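Local coordinates for glucan-binding protein C, GbpC (Streptococcus mutans UA159, PDB 5UQZ), which probably binds glucan and mediates both sucrose-dependent and sucrose-independent adherence as a calcium-binding protein of the streptococcal cell wall, at residues D24-Y28 with P345-E349. Residues are numbered along the deposited sequence; the frame is centred on the assembly and turned at random. Where two conformers were deposited one is given.
Sequences DFEKY and PTPPE
Tyr28 lies against Pro347, and most of this contact is built around its ring. The side chain leaves helix 3-51 with CG anti to the backbone N (chi1 160°), which carries the ring out to the proline-rich tail. Tyr28 CB meets Pro348 CD at 3.9 Å. CG sits next to Pro347 CA, which is 3.5 Å above the Tyr28 ring plane, over its centre. On one long side, CD1 comes near C and O of Thr346, and Tyr28 CE1 lies 3.4 Å under Pro347 N. On the other, CD2 and CE2 pass Pro347 CB. Pro347 CB lies over the Tyr28 ring face, 3.8 Å from its centroid and 13° off the normal, in a CH-pi contact. CZ and OH reach Pro347 CD. At the tip, Tyr28 OH is 2.7 Å from a water that in turn donates to Pro345 O, 2.6 Å away. The water and the Pro345 carbonyl carbon both lie at the ring edge, in its plane.

Two more prolines extend the contact along the helix. Pro345 CB packs on Tyr28 CD1, and the Pro345 side chain also touches Asp31 and Tyr35. Pro348 CG lies 3.9 Å from Asp24 CB and close to the backbone of Phe25, while its ring also touches Tyr21. The Asp24 carboxylate turns to Gln20, which hydrogen-bonds OD1.

The tail after strand 325-329, polyproline-like at its three prolines, thus runs antiparallel to the N-terminal helix, within its predicted coiled coil and far from the calcium site. Direct contacts are van der Waals and CH-pi; water supplies the polar link.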
loop_
_atom_site.group_PDB
_atom_site.type_symbol
_atom_site.label_atom_id
_atom_site.label_comp_id
_atom_site.label_asym_id
_atom_site.label_seq_id
_atom_site.Cartn_x
_atom_site.Cartn_y
_atom_site.Cartn_z
ATOM N N ASP A 24 -21.166 22.823 4.298
ATOM C CA ASP A 24 -19.877 23.407 3.955
ATOM C C ASP A 24 -19.091 23.797 5.187
ATOM O O ASP A 24 -17.858 23.693 5.193
ATOM C CB ASP A 24 -20.057 24.638 3.072
ATOM C CG ASP A 24 -20.591 24.302 1.710
ATOM O OD1 ASP A 24 -20.642 23.105 1.359
ATOM O OD2 ASP A 24 -20.998 25.255 1.004
ATOM N N PHE A 25 -19.777 24.213 6.251
ATOM C CA PHE A 25 -19.071 24.601 7.465
ATOM C C PHE A 25 -18.517 23.378 8.191
ATOM O O PHE A 25 -17.378 23.397 8.685
ATOM C CB PHE A 25 -19.986 25.418 8.379
ATOM C CG PHE A 25 -19.281 25.903 9.590
ATOM C CD1 PHE A 25 -18.408 26.978 9.504
ATOM C CD2 PHE A 25 -19.442 25.259 10.811
ATOM C CE1 PHE A 25 -17.722 27.422 10.623
ATOM C CE2 PHE A 25 -18.762 25.692 11.937
ATOM C CZ PHE A 25 -17.897 26.780 11.844
ATOM N N GLU A 26 -19.315 22.316 8.281
ATOM C CA GLU A 26 -18.814 21.060 8.832
ATOM C C GLU A 26 -17.610 20.556 8.044
ATOM O O GLU A 26 -16.631 20.058 8.628
ATOM C CB GLU A 26 -19.949 20.037 8.832
ATOM C CG GLU A 26 -21.141 20.483 9.660
ATOM C CD GLU A 26 -22.402 19.683 9.378
ATOM O OE1 GLU A 26 -22.635 19.252 8.237
ATOM O OE2 GLU A 26 -23.149 19.458 10.337
ATOM N N LYS A 27 -17.657 20.689 6.712
ATOM C CA LYS A 27 -16.544 20.246 5.876
ATOM C C LYS A 27 -15.319 21.106 6.141
ATOM O O LYS A 27 -14.196 20.595 6.226
ATOM C CB LYS A 27 -16.952 20.320 4.401
ATOM C CG LYS A 27 -15.827 19.976 3.420
ATOM C CD LYS A 27 -15.347 18.547 3.625
ATOM C CE LYS A 27 -14.397 18.129 2.493
ATOM N NZ LYS A 27 -13.772 16.813 2.755
ATOM N N TYR A 28 -15.528 22.409 6.321
ATOM C CA TYR A 28 -14.429 23.303 6.665
ATOM C C TYR A 28 -13.781 22.902 7.994
ATOM O O TYR A 28 -12.550 22.802 8.082
ATOM C CB TYR A 28 -14.942 24.745 6.697
ATOM C CG TYR A 28 -14.074 25.687 7.468
ATOM C CD1 TYR A 28 -12.870 26.127 6.914
ATOM C CD2 TYR A 28 -14.407 26.114 8.749
ATOM C CE1 TYR A 28 -12.033 26.976 7.599
ATOM C CE2 TYR A 28 -13.563 26.969 9.447
ATOM C CZ TYR A 28 -12.376 27.392 8.861
ATOM O OH TYR A 28 -11.524 28.237 9.521
ATOM N N PRO A 345 -7.491 26.086 4.689
ATOM C CA PRO A 345 -8.897 26.248 4.309
ATOM C C PRO A 345 -9.494 27.516 4.899
ATOM O O PRO A 345 -9.122 27.963 5.989
ATOM C CB PRO A 345 -9.568 25.003 4.910
ATOM C CG PRO A 345 -8.493 23.990 5.036
ATOM C CD PRO A 345 -7.233 24.787 5.330
ATOM N N THR A 346 -10.414 28.090 4.157
ATOM C CA THR A 346 -11.140 29.284 4.587
ATOM C C THR A 346 -12.609 28.940 4.808
ATOM O O THR A 346 -13.165 28.106 4.079
ATOM C CB THR A 346 -11.025 30.401 3.546
ATOM O OG1 THR A 346 -11.437 29.898 2.268
ATOM C CG2 THR A 346 -9.578 30.896 3.452
ATOM N N PRO A 347 -13.253 29.549 5.811
ATOM C CA PRO A 347 -14.620 29.167 6.126
ATOM C C PRO A 347 -15.570 29.658 5.052
ATOM O O PRO A 347 -15.296 30.666 4.377
ATOM C CB PRO A 347 -14.890 29.882 7.463
ATOM C CG PRO A 347 -13.945 30.995 7.493
ATOM C CD PRO A 347 -12.710 30.507 6.791
ATOM N N PRO A 348 -16.672 28.950 4.818
ATOM C CA PRO A 348 -17.653 29.435 3.846
ATOM C C PRO A 348 -18.326 30.711 4.315
ATOM O O PRO A 348 -18.465 30.968 5.510
ATOM C CB PRO A 348 -18.678 28.302 3.780
ATOM C CG PRO A 348 -18.583 27.635 5.138
ATOM C CD PRO A 348 -17.098 27.682 5.445
ATOM N N GLU A 349 -18.689 31.532 3.342
ATOM C CA GLU A 349 -19.455 32.738 3.621
ATOM C C GLU A 349 -20.872 32.361 4.039
ATOM O O GLU A 349 -21.517 31.530 3.402
ATOM C CB GLU A 349 -19.477 33.629 2.381
ATOM C CG GLU A 349 -18.103 34.189 2.034
ATOM C CD GLU A 349 -18.123 35.154 0.861
ATOM O OE1 GLU A 349 -19.206 35.384 0.289
ATOM O OE2 GLU A 349 -17.044 35.677 0.503
HETATM O O HOH W 1 -9.265 29.156 8.309
#